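Local atomic coordinates of Glyco_hydro_cc domain-containing protein (Blastomyces gilchristii, PDB entry 6UB0), a protein that cleaves beta-1,3-glucan as a curdlan-specific exo-beta-1,3-glucanase of glycoside hydrolase family 128, subgroup III. Residues G3-A8 against E204-F209; F23-N28 against W173-E178; M45-R50 against A72-D77; A88-Y93 against Q124-V129. All blocks are in the same frame, centred on the assembly; numbering follows the deposited sequence.

Contact 1: G3-A8 against E204-F209; sequences GKRGLA and ERYASF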
# COMPACT_ATOMS: atom_id res chain seq x y z
N GLY A 3 -12.82 7.08 -4.88
CA GLY A 3 -12.08 6.27 -5.86
C GLY A 3 -10.69 5.92 -5.37
O GLY A 3 -9.90 5.36 -6.23
N LYS A 4 -10.38 6.22 -4.09
CA LYS A 4 -9.07 5.95 -3.41
C LYS A 4 -9.05 4.60 -2.66
O LYS A 4 -7.92 4.10 -2.41
CB LYS A 4 -8.67 7.00 -2.37
CG LYS A 4 -8.72 8.46 -2.77
CD LYS A 4 -8.26 9.32 -1.61
CE LYS A 4 -8.32 10.82 -1.87
NZ LYS A 4 -7.78 11.57 -0.69
N ARG A 5 -10.20 4.03 -2.31
CA ARG A 5 -10.26 2.87 -1.38
C ARG A 5 -9.92 1.54 -2.07
O ARG A 5 -10.59 1.23 -3.10
CB ARG A 5 -11.69 2.79 -0.86
CG ARG A 5 -11.80 1.92 0.38
CD ARG A 5 -13.05 2.16 1.23
NE ARG A 5 -13.23 3.55 1.65
CZ ARG A 5 -14.34 4.03 2.25
NH1 ARG A 5 -15.35 3.22 2.51
NH2 ARG A 5 -14.45 5.31 2.55
N GLY A 6 -9.04 0.73 -1.44
CA GLY A 6 -8.45 -0.50 -1.97
C GLY A 6 -8.86 -1.77 -1.23
O GLY A 6 -9.17 -1.69 -0.01
N LEU A 7 -8.70 -2.90 -1.91
CA LEU A 7 -8.95 -4.26 -1.35
C LEU A 7 -7.60 -4.99 -1.30
O LEU A 7 -7.17 -5.50 -2.33
CB LEU A 7 -9.99 -4.95 -2.23
CG LEU A 7 -11.40 -4.34 -2.14
CD1 LEU A 7 -12.30 -5.02 -3.17
CD2 LEU A 7 -11.99 -4.46 -0.74
N ALA A 8 -7.01 -5.08 -0.10
CA ALA A 8 -5.74 -5.79 0.18
C ALA A 8 -6.08 -7.25 0.58
O ALA A 8 -6.73 -7.45 1.58
CB ALA A 8 -5.04 -5.05 1.28
N GLU A 204 -3.41 9.53 -2.30
CA GLU A 204 -3.96 9.13 -3.63
C GLU A 204 -4.82 7.88 -3.48
O GLU A 204 -5.87 7.83 -4.14
CB GLU A 204 -2.85 8.84 -4.66
CG GLU A 204 -3.33 8.39 -6.05
CD GLU A 204 -2.38 8.53 -7.24
OE1 GLU A 204 -2.65 9.37 -8.16
OE2 GLU A 204 -1.39 7.80 -7.31
N ARG A 205 -4.34 6.89 -2.73
CA ARG A 205 -5.01 5.57 -2.54
C ARG A 205 -4.70 4.99 -1.17
O ARG A 205 -3.65 5.36 -0.57
CB ARG A 205 -4.61 4.58 -3.64
CG ARG A 205 -5.32 4.82 -4.97
CD ARG A 205 -5.07 3.66 -5.93
NE ARG A 205 -5.93 3.66 -7.09
CZ ARG A 205 -5.81 2.85 -8.14
NH1 ARG A 205 -4.84 1.95 -8.18
NH2 ARG A 205 -6.69 2.93 -9.14
N TYR A 206 -5.61 4.16 -0.63
CA TYR A 206 -5.36 3.47 0.67
C TYR A 206 -6.07 2.12 0.71
O TYR A 206 -7.02 1.93 -0.08
CB TYR A 206 -5.72 4.38 1.85
CG TYR A 206 -7.18 4.74 1.90
CD1 TYR A 206 -8.11 3.83 2.37
CD2 TYR A 206 -7.63 5.94 1.39
CE1 TYR A 206 -9.46 4.13 2.37
CE2 TYR A 206 -8.98 6.27 1.40
CZ TYR A 206 -9.90 5.33 1.83
OH TYR A 206 -11.22 5.63 1.81
N ALA A 207 -5.70 1.28 1.68
CA ALA A 207 -6.27 -0.06 1.95
C ALA A 207 -6.18 -0.36 3.44
O ALA A 207 -5.07 -0.42 4.02
CB ALA A 207 -5.57 -1.11 1.16
N SER A 208 -7.32 -0.57 4.06
CA SER A 208 -7.36 -1.11 5.43
C SER A 208 -6.82 -2.52 5.40
O SER A 208 -6.97 -3.22 4.35
CB SER A 208 -8.73 -1.09 6.03
OG SER A 208 -8.62 -0.62 7.36
N PHE A 209 -6.20 -2.92 6.51
CA PHE A 209 -5.50 -4.22 6.61
C PHE A 209 -6.38 -5.22 7.35
O PHE A 209 -6.54 -5.10 8.54
CB PHE A 209 -4.15 -4.01 7.31
CG PHE A 209 -3.36 -5.27 7.51
CD1 PHE A 209 -2.51 -5.76 6.53
CD2 PHE A 209 -3.47 -5.98 8.71
CE1 PHE A 209 -1.77 -6.90 6.74
CE2 PHE A 209 -2.73 -7.14 8.89
CZ PHE A 209 -1.87 -7.60 7.94
O HOH W 1 -8.35 -3.76 2.00

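Contact 2: F23-N28 against W173-E178; sequences FSWSYN and WVTEFE. With GLC (alpha-D-glucopyranose), chain B.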
# COMPACT_ATOMS: atom_id res chain seq x y z
N PHE A 23 -14.74 0.75 -4.33
CA PHE A 23 -13.38 0.17 -4.49
C PHE A 23 -12.93 0.38 -5.92
O PHE A 23 -13.73 0.24 -6.85
CB PHE A 23 -13.40 -1.30 -4.04
CG PHE A 23 -13.86 -1.45 -2.61
CD1 PHE A 23 -13.07 -1.06 -1.54
CD2 PHE A 23 -15.08 -2.00 -2.32
CE1 PHE A 23 -13.51 -1.20 -0.23
CE2 PHE A 23 -15.49 -2.19 -1.02
CZ PHE A 23 -14.74 -1.74 0.02
N SER A 24 -11.69 0.79 -6.11
CA SER A 24 -11.15 1.00 -7.46
C SER A 24 -10.01 0.05 -7.68
O SER A 24 -9.65 -0.11 -8.85
CB SER A 24 -10.77 2.44 -7.64
OG SER A 24 -9.73 2.77 -6.75
N TRP A 25 -9.43 -0.52 -6.60
CA TRP A 25 -8.17 -1.26 -6.73
C TRP A 25 -7.99 -2.34 -5.66
O TRP A 25 -8.68 -2.37 -4.60
CB TRP A 25 -7.00 -0.27 -6.75
CG TRP A 25 -6.68 0.34 -5.43
CD1 TRP A 25 -7.37 1.32 -4.80
CD2 TRP A 25 -5.59 -0.01 -4.56
NE1 TRP A 25 -6.79 1.62 -3.60
CE2 TRP A 25 -5.69 0.82 -3.43
CE3 TRP A 25 -4.54 -0.95 -4.66
CZ2 TRP A 25 -4.78 0.72 -2.37
CZ3 TRP A 25 -3.66 -1.05 -3.62
CH2 TRP A 25 -3.75 -0.18 -2.53
N SER A 26 -7.04 -3.22 -5.96
CA SER A 26 -6.70 -4.39 -5.16
C SER A 26 -5.21 -4.65 -5.24
O SER A 26 -4.57 -4.25 -6.23
CB SER A 26 -7.44 -5.59 -5.57
OG SER A 26 -7.00 -6.00 -6.81
N TYR A 27 -4.68 -5.35 -4.23
CA TYR A 27 -3.32 -5.93 -4.30
C TYR A 27 -3.31 -7.05 -3.28
O TYR A 27 -4.21 -7.08 -2.45
CB TYR A 27 -2.25 -4.83 -4.14
CG TYR A 27 -1.81 -4.52 -2.74
CD1 TYR A 27 -2.65 -3.85 -1.87
CD2 TYR A 27 -0.55 -4.92 -2.28
CE1 TYR A 27 -2.25 -3.59 -0.56
CE2 TYR A 27 -0.12 -4.59 -1.00
CZ TYR A 27 -0.98 -3.95 -0.13
OH TYR A 27 -0.64 -3.69 1.19
N ASN A 28 -2.31 -7.88 -3.39
CA ASN A 28 -2.18 -9.10 -2.60
C ASN A 28 -0.73 -9.36 -2.20
O ASN A 28 -0.42 -10.53 -1.93
CB ASN A 28 -2.69 -10.29 -3.40
CG ASN A 28 -1.96 -10.61 -4.67
OD1 ASN A 28 -1.13 -9.85 -5.18
ND2 ASN A 28 -2.27 -11.78 -5.18
N TRP A 173 0.48 6.38 -1.22
CA TRP A 173 -0.57 5.38 -0.87
C TRP A 173 -0.31 4.84 0.55
O TRP A 173 0.78 4.35 0.83
CB TRP A 173 -0.62 4.21 -1.84
CG TRP A 173 -0.86 4.59 -3.27
CD1 TRP A 173 -0.78 5.82 -3.86
CD2 TRP A 173 -1.08 3.65 -4.33
NE1 TRP A 173 -1.02 5.71 -5.20
CE2 TRP A 173 -1.18 4.39 -5.52
CE3 TRP A 173 -1.25 2.26 -4.36
CZ2 TRP A 173 -1.45 3.78 -6.74
CZ3 TRP A 173 -1.45 1.64 -5.58
CH2 TRP A 173 -1.55 2.40 -6.76
N VAL A 174 -1.35 4.81 1.36
CA VAL A 174 -1.34 4.08 2.66
C VAL A 174 -1.81 2.66 2.38
O VAL A 174 -3.06 2.39 2.36
CB VAL A 174 -2.20 4.74 3.76
CG1 VAL A 174 -1.93 4.06 5.09
CG2 VAL A 174 -1.99 6.25 3.90
N THR A 175 -0.90 1.81 2.02
CA THR A 175 -1.25 0.47 1.46
C THR A 175 -1.62 -0.49 2.59
O THR A 175 -2.09 -1.56 2.28
CB THR A 175 -0.16 -0.07 0.53
OG1 THR A 175 1.11 -0.05 1.16
CG2 THR A 175 0.03 0.76 -0.73
N GLU A 176 -1.35 -0.13 3.85
CA GLU A 176 -1.83 -0.88 5.03
C GLU A 176 -2.15 0.13 6.13
O GLU A 176 -1.26 0.87 6.51
CB GLU A 176 -0.79 -1.81 5.64
CG GLU A 176 -0.42 -3.03 4.83
CD GLU A 176 0.60 -3.95 5.46
OE1 GLU A 176 0.93 -3.76 6.65
OE2 GLU A 176 1.13 -4.82 4.75
N PHE A 177 -3.35 0.08 6.69
CA PHE A 177 -3.56 0.63 8.05
C PHE A 177 -4.52 -0.25 8.84
O PHE A 177 -5.45 -0.81 8.26
CB PHE A 177 -3.99 2.08 7.91
CG PHE A 177 -5.32 2.24 7.23
CD1 PHE A 177 -6.50 2.22 7.96
CD2 PHE A 177 -5.39 2.41 5.86
CE1 PHE A 177 -7.72 2.34 7.32
CE2 PHE A 177 -6.61 2.57 5.24
CZ PHE A 177 -7.77 2.58 5.98
N GLU A 178 -4.29 -0.36 10.16
CA GLU A 178 -5.08 -1.27 11.02
C GLU A 178 -5.20 -0.62 12.40
O GLU A 178 -4.16 -0.46 13.03
CB GLU A 178 -4.38 -2.63 11.06
CG GLU A 178 -4.99 -3.57 12.05
CD GLU A 178 -4.31 -4.90 12.21
OE1 GLU A 178 -3.04 -4.96 12.16
OE2 GLU A 178 -5.07 -5.89 12.42
C1 GLC B . 2.74 -5.91 8.13
C2 GLC B . 3.27 -6.82 7.01
C3 GLC B . 2.61 -8.20 7.06
C4 GLC B . 2.71 -8.77 8.50
C5 GLC B . 2.26 -7.77 9.54
C6 GLC B . 2.35 -8.24 11.01
O1 GLC B . 1.32 -5.71 8.08
O2 GLC B . 3.11 -6.34 5.65
O3 GLC B . 3.22 -9.05 6.09
O4 GLC B . 1.83 -9.83 8.62
O5 GLC B . 3.05 -6.59 9.37
O6 GLC B . 3.46 -9.09 11.06

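Contact 3: M45-R50 against A72-D77; sequences MLWGPR and AFNEPD. With GLC (alpha-D-glucopyranose), chain B; BGC (beta-D-glucopyranose), chain C.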
# COMPACT_ATOMS: atom_id res chain seq x y z
N MET A 45 2.88 -6.17 -7.08
CA MET A 45 3.96 -5.81 -6.13
C MET A 45 5.23 -6.63 -6.37
O MET A 45 5.17 -7.85 -6.43
CB MET A 45 3.49 -5.93 -4.68
CG MET A 45 4.66 -5.83 -3.70
SD MET A 45 4.18 -5.95 -1.98
CE MET A 45 3.72 -4.26 -1.61
N LEU A 46 6.35 -5.92 -6.48
CA LEU A 46 7.71 -6.46 -6.24
C LEU A 46 7.99 -6.45 -4.74
O LEU A 46 8.32 -5.43 -4.23
CB LEU A 46 8.73 -5.62 -7.01
CG LEU A 46 10.16 -6.13 -6.91
CD1 LEU A 46 10.17 -7.63 -7.12
CD2 LEU A 46 11.09 -5.42 -7.92
N TRP A 47 7.78 -7.56 -4.07
CA TRP A 47 7.74 -7.67 -2.59
C TRP A 47 9.13 -7.44 -2.00
O TRP A 47 9.22 -6.88 -0.91
CB TRP A 47 7.19 -9.05 -2.23
CG TRP A 47 7.00 -9.26 -0.77
CD1 TRP A 47 5.86 -9.02 -0.05
CD2 TRP A 47 8.00 -9.68 0.17
NE1 TRP A 47 6.06 -9.37 1.26
CE2 TRP A 47 7.38 -9.73 1.43
CE3 TRP A 47 9.35 -10.06 0.06
CZ2 TRP A 47 8.07 -10.14 2.57
CZ3 TRP A 47 10.03 -10.45 1.20
CH2 TRP A 47 9.39 -10.49 2.43
N GLY A 48 10.11 -8.00 -2.67
CA GLY A 48 11.52 -8.07 -2.24
C GLY A 48 12.33 -8.95 -3.19
O GLY A 48 11.83 -9.51 -4.17
N PRO A 49 13.62 -9.18 -2.83
CA PRO A 49 14.52 -9.98 -3.65
C PRO A 49 13.99 -11.33 -4.16
O PRO A 49 14.39 -11.75 -5.25
CB PRO A 49 15.67 -10.29 -2.68
CG PRO A 49 15.63 -9.18 -1.66
CD PRO A 49 14.17 -8.77 -1.54
N ARG A 50 13.18 -12.01 -3.34
CA ARG A 50 12.62 -13.34 -3.71
C ARG A 50 11.83 -13.23 -5.02
O ARG A 50 11.57 -14.26 -5.61
CB ARG A 50 11.73 -13.91 -2.61
CG ARG A 50 10.41 -13.18 -2.41
CD ARG A 50 9.71 -13.83 -1.24
NE ARG A 50 8.37 -13.35 -0.92
CZ ARG A 50 7.90 -13.23 0.33
NH1 ARG A 50 8.67 -13.50 1.39
NH2 ARG A 50 6.67 -12.79 0.53
N ALA A 72 6.62 -1.41 -5.07
CA ALA A 72 7.94 -1.97 -4.74
C ALA A 72 7.89 -2.67 -3.38
O ALA A 72 6.78 -2.94 -2.89
CB ALA A 72 8.96 -0.87 -4.76
N PHE A 73 9.06 -2.90 -2.77
CA PHE A 73 9.28 -3.90 -1.70
C PHE A 73 8.37 -3.62 -0.50
O PHE A 73 8.03 -2.48 -0.16
CB PHE A 73 10.77 -3.91 -1.35
CG PHE A 73 11.65 -3.57 -2.55
CD1 PHE A 73 11.68 -4.40 -3.67
CD2 PHE A 73 12.44 -2.42 -2.56
CE1 PHE A 73 12.48 -4.11 -4.78
CE2 PHE A 73 13.24 -2.13 -3.68
CZ PHE A 73 13.24 -2.96 -4.78
N ASN A 74 7.97 -4.70 0.14
CA ASN A 74 7.14 -4.68 1.38
C ASN A 74 7.99 -4.55 2.65
O ASN A 74 8.51 -5.57 3.11
CB ASN A 74 6.30 -5.93 1.48
CG ASN A 74 5.17 -5.71 2.44
OD1 ASN A 74 4.35 -4.83 2.25
ND2 ASN A 74 5.18 -6.46 3.53
N GLU A 75 7.96 -3.40 3.28
CA GLU A 75 8.60 -3.26 4.64
C GLU A 75 10.06 -3.72 4.57
O GLU A 75 10.52 -4.64 5.28
CB GLU A 75 7.79 -3.97 5.74
CG GLU A 75 6.52 -3.22 6.10
CD GLU A 75 5.77 -3.73 7.31
OE1 GLU A 75 6.32 -4.65 7.97
OE2 GLU A 75 4.70 -3.10 7.61
N PRO A 76 10.88 -3.04 3.72
CA PRO A 76 12.31 -3.33 3.70
C PRO A 76 12.96 -3.01 5.07
O PRO A 76 14.00 -3.58 5.41
CB PRO A 76 12.80 -2.43 2.54
CG PRO A 76 11.82 -1.28 2.52
CD PRO A 76 10.49 -1.95 2.81
N ASP A 77 12.34 -2.11 5.83
CA ASP A 77 12.75 -1.70 7.20
C ASP A 77 12.40 -2.75 8.27
O ASP A 77 12.76 -2.47 9.45
CB ASP A 77 12.10 -0.37 7.60
CG ASP A 77 10.56 -0.41 7.69
OD1 ASP A 77 9.92 -1.06 6.78
OD2 ASP A 77 10.02 0.26 8.57
C1 GLC B . 2.74 -5.91 8.13
C2 GLC B . 3.27 -6.82 7.01
C3 GLC B . 2.61 -8.20 7.06
C4 GLC B . 2.71 -8.77 8.50
C5 GLC B . 2.26 -7.77 9.54
C6 GLC B . 2.35 -8.24 11.01
O1 GLC B . 1.32 -5.71 8.08
O2 GLC B . 3.11 -6.34 5.65
O3 GLC B . 3.22 -9.05 6.09
O4 GLC B . 1.83 -9.83 8.62
O5 GLC B . 3.05 -6.59 9.37
O6 GLC B . 3.46 -9.09 11.06
C2 BGC C . 3.18 -10.44 4.18
C3 BGC C . 2.46 -10.86 2.93
C4 BGC C . 1.07 -11.28 3.36
C5 BGC C . 0.39 -10.13 4.14
C6 BGC C . -0.99 -10.35 4.77
C1 BGC C . 2.45 -9.38 4.95
O2 BGC C . 4.43 -9.90 3.71
O3 BGC C . 3.19 -11.86 2.15
O4 BGC C . 0.45 -11.65 2.14
O5 BGC C . 1.12 -9.76 5.32
O6 BGC C . -0.93 -11.59 5.53

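Contact 4: A88-Y93 against Q124-V129; sequences AAAAAY and QGFLDV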
# COMPACT_ATOMS: atom_id res chain seq x y z
N ALA A 88 20.58 -1.05 -0.66
CA ALA A 88 20.28 -2.16 -1.60
C ALA A 88 18.90 -1.93 -2.24
O ALA A 88 18.65 -2.42 -3.36
CB ALA A 88 20.34 -3.47 -0.94
N ALA A 89 17.99 -1.29 -1.50
CA ALA A 89 16.65 -0.98 -2.06
C ALA A 89 16.81 -0.02 -3.25
O ALA A 89 16.11 -0.22 -4.28
CB ALA A 89 15.74 -0.40 -1.02
N ALA A 90 17.66 1.00 -3.09
CA ALA A 90 17.89 2.06 -4.11
C ALA A 90 18.37 1.39 -5.40
O ALA A 90 17.81 1.64 -6.49
CB ALA A 90 18.87 3.08 -3.61
N ALA A 91 19.37 0.53 -5.24
CA ALA A 91 20.00 -0.26 -6.31
C ALA A 91 18.93 -1.08 -7.00
O ALA A 91 18.82 -1.00 -8.23
CB ALA A 91 21.10 -1.13 -5.73
N ALA A 92 18.19 -1.88 -6.24
CA ALA A 92 17.23 -2.85 -6.82
C ALA A 92 16.03 -2.08 -7.38
O ALA A 92 15.38 -2.62 -8.29
CB ALA A 92 16.84 -3.85 -5.77
N TYR A 93 15.72 -0.91 -6.81
CA TYR A 93 14.59 -0.08 -7.28
C TYR A 93 14.94 0.37 -8.68
O TYR A 93 14.20 0.01 -9.60
CB TYR A 93 14.31 1.17 -6.44
CG TYR A 93 12.98 1.80 -6.77
CD1 TYR A 93 11.78 1.37 -6.19
CD2 TYR A 93 12.90 2.83 -7.70
CE1 TYR A 93 10.55 1.95 -6.53
CE2 TYR A 93 11.68 3.41 -8.04
CZ TYR A 93 10.50 2.98 -7.46
OH TYR A 93 9.36 3.61 -7.86
N GLN A 124 13.73 7.97 4.18
CA GLN A 124 14.61 9.12 3.84
C GLN A 124 16.00 8.61 3.39
O GLN A 124 16.55 9.12 2.38
CB GLN A 124 14.69 10.12 4.96
CG GLN A 124 15.36 11.38 4.45
CD GLN A 124 15.34 12.49 5.45
OE1 GLN A 124 14.30 13.07 5.75
NE2 GLN A 124 16.52 12.84 5.93
N GLY A 125 16.51 7.57 4.06
CA GLY A 125 17.77 6.87 3.72
C GLY A 125 17.69 6.28 2.32
O GLY A 125 18.62 6.46 1.50
N PHE A 126 16.61 5.60 2.03
CA PHE A 126 16.31 5.16 0.67
C PHE A 126 16.19 6.37 -0.29
O PHE A 126 16.77 6.31 -1.40
CB PHE A 126 15.02 4.34 0.70
CG PHE A 126 14.48 4.05 -0.66
CD1 PHE A 126 15.01 3.03 -1.41
CD2 PHE A 126 13.43 4.79 -1.19
CE1 PHE A 126 14.53 2.74 -2.67
CE2 PHE A 126 12.93 4.49 -2.43
CZ PHE A 126 13.46 3.46 -3.17
N LEU A 127 15.46 7.42 0.08
CA LEU A 127 15.30 8.58 -0.83
C LEU A 127 16.66 9.27 -1.03
O LEU A 127 16.97 9.71 -2.16
CB LEU A 127 14.24 9.49 -0.22
CG LEU A 127 12.83 8.92 -0.26
CD1 LEU A 127 11.83 9.89 0.34
CD2 LEU A 127 12.43 8.55 -1.66
N ASP A 128 17.45 9.39 0.03
CA ASP A 128 18.83 9.95 -0.08
C ASP A 128 19.61 9.07 -1.06
O ASP A 128 20.12 9.62 -2.05
CB ASP A 128 19.50 10.07 1.28
CG ASP A 128 18.98 11.28 2.04
OD1 ASP A 128 18.49 12.22 1.37
OD2 ASP A 128 19.08 11.26 3.27
N VAL A 129 19.69 7.78 -0.78
CA VAL A 129 20.54 6.84 -1.58
C VAL A 129 20.03 6.87 -3.02
O VAL A 129 20.84 6.70 -3.95
CB VAL A 129 20.59 5.40 -1.03
CG1 VAL A 129 21.34 4.51 -2.00
CG2 VAL A 129 21.24 5.32 0.33

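Contact 1: G3-A8 against E204-F209
The TIM barrel closes here, where Lys4 and Gly6 at the first strand, 5-8, pair in parallel with Tyr206 of the last, 203-208. Tyr206 N donates to Lys4 O at 2.9 Å in a nearly straight bond (163°), and Tyr206 O receives Gly6 N at 2.7 Å, a weak, bent bond. These two bonds, on either side of Arg5, make a single parallel beta bridge between Arg5 and Tyr206. Farther along, a water accepts a hydrogen bond from Ala8 N and donates to both strands, at Gly6 O and at Ser208 O. Ala8 CB and Ala207 CB pack at 4.0 Å. The Tyr206 side chain runs beside that of Arg5, its CG lying between backbone N and carbonyl carbon (chi1 63°). This brings one ring face under Arg5 CA, in a CH-pi contact, and its OH to the guanidinium edge. Arg5 NE reaches Tyr206 OH at 2.9 Å, with a weak second bond from NH2. Asp198 holds both, by a salt bridge to Arg5 NH2 and a hydrogen bond to Tyr206 OH, and Arg5 NH1 is bonded to Tyr227 O. Lys4 CG lies 3.2 Å from Glu204 O, and the extended chain carries NZ to Leu197 O and Val203 O. Strand 203-208 leads to Phe209 of the glycan pocket; helix 183-199 covers the Tyr206 side, while strands 23-27 and 172-180 flank the pair.

Contact 2: F23-N28 against W173-E178
Tyr27 and Thr175 meet directly across the barrel interior: the phenol OH donates to the backbone O of Thr175 at 2.8 Å. The carbonyl oxygen lies near the ring plane, at the ring edge, whereas the hydroxyl stands well above the carbonyl plane, 52° out of it. Beside this bond Tyr27 OH also rests 3.7 Å from Thr175 CB and equally close to Glu176 CG. Two residues earlier on each strand, Trp25 and Trp173 form an edge-to-face pair, the six-membered edge of Trp173 turned to one face of Trp25. Their planes are inclined at 55° and the centroids are 5.0 Å apart, with Trp173 CE3 at 3.9 Å from Trp25 CH2. Thr175 CG2 adds a looser methyl contact to the same indole. The next shell probably fixes the rotations of the indoles: Trp25 NE1 donates to Lys4 O, and Trp173 NE1 is bonded to Glu204 OE2. Glu176 leads to the sugar site. Its chain runs extended beyond CG (chi2 180°), carrying the carboxylate to the bound alpha-D-glucopyranose, whose O2 donates to Glu176 OE2 at 2.7 Å. Trp29 NE1 and His144 NE2 hold one carboxylate oxygen each, OE2 and OE1 respectively, which probably sets its orientation toward the ligand. The two strands are not sheet neighbours; the axes of 23-27 and 173-178 come no closer than 10.0 Å. Strand 23-27 lies next to 5-8 and 41-42, and strand 172-180 between 138-146 and 203-208, with Leu71 of strand 69-71 packed against Tyr27, Trp173 and Thr175.

Contact 3: M45-R50 against A72-D77
Trp47 and Asn74 join two catalytic-face loops of the TIM barrel, one after strand 41-42 and the other after strand 69-71, and together line the glycan pocket. The tight part centres on the backbone. Asn74 N donates to Trp47 O at 2.7 Å (161°), and Phe73 CA sits 3.1 Å from the same oxygen in a CA-H...O contact. Next to this bond, on the side facing helix 52-64, Leu46 and Phe73 lie side by side, with Leu46 CD2 at 3.7 Å from Phe73 CE1; Tyr52 of that helix touches both. Met45 adds its terminal methyl: the chain bends at its last torsion (chi3 -85°), bringing CE to 3.6 Å from Ala72 O. The Trp47 indole separates this packed side from the looser one. One of its faces takes Asn74 CB, 3.7 Å from the five-membered ring centroid in a CH-pi contact. Over the opposite face lies Arg50 NH2, from the exposed 3-10 segment that begins at Pro49 and Arg50 and touches a neighbouring molecule in the crystal. That guanidinium turns its edge to O3 of the beta-D-glucopyranose only at long range. Glu75 faces the other sugar, with OE2 nearest C1 of the alpha-D-glucopyranose and bonded to His142. Each sugar receives one hydrogen bond where the two loops meet. Trp47 NE1 donates from the indole edge to O2 of the beta-D-glucopyranose at 3.0 Å, and Asn74 ND2, also bonded to Gln81 OE1, donates to O2 of the alpha-D-glucopyranose at 3.0 Å, almost straight (171°).

Contact 4: A88-Y93 against Q124-V129
The Phe126 ring turns its edge toward Tyr93 in an offset edge-to-face pair, the planes standing at 78° with centroids 5.8 Å apart. Phe126 CZ comes to 4.0 Å from Tyr93 CG. Near the plane of the phenylalanine ring, at the same rim, lies backbone of the other helix, with Ala90 N 3.6 Å from Phe126 CE1. Ala89 CB approaches this ring obliquely, 3.5 Å from CD1, and Trp122 lies nearly parallel to it. Phe126 gets there because CG is anti to the backbone N (chi1 169°), which swings the ring across to the neighbouring helix. These are two outer helices of the TIM barrel: helix 86-96, which follows strand 69-71, and helix 119-130, which follows strand 105-111. The axes of segments 88-93 and 124-129 approach to 8.7 Å and cross at -53°, a closeness that the small side chains of Ala89 and Ala90 permit. On the outer side of the crossing Ala90 CB presses on Val129 CG1 at 3.3 Å, tighter than usual van der Waals contact, and Val129 is exposed there. On the inner side Leu106 and Pro109 of strand 105-111 meet Tyr93 and Phe126 respectively. The two residues of the Cys130-Cys134 disulfide touch Ala90 and Tyr93 in turn, while the Tyr93 hydroxyl reaches past the helix pair to hydrogen-bond with Lys135 O.

How the contacts relate
Contacts 1 and 2 share the barrel core, their centres only 3 Å apart: strands 5-8 and 23-27 are sheet neighbours, as are 203-208 and 172-180. Along the chain the loop closed by contact 1 encloses contact 2, which in turn encloses contacts 3 and 4 in series. Contact 3 lies about 15 Å from contact 2, centre to centre, and the two meet around the alpha-D-glucopyranose, where Glu176 OE1 and Glu75 OE2 are 4.0 Å apart. The centre of contact 4, on the outer helices, lies about 12 Å from that of contact 3 and 25 Å from that of contact 1; Phe73 and Ala72 pack against helix 86-96. The series runs from barrel closure through sugar pocket to helical shell.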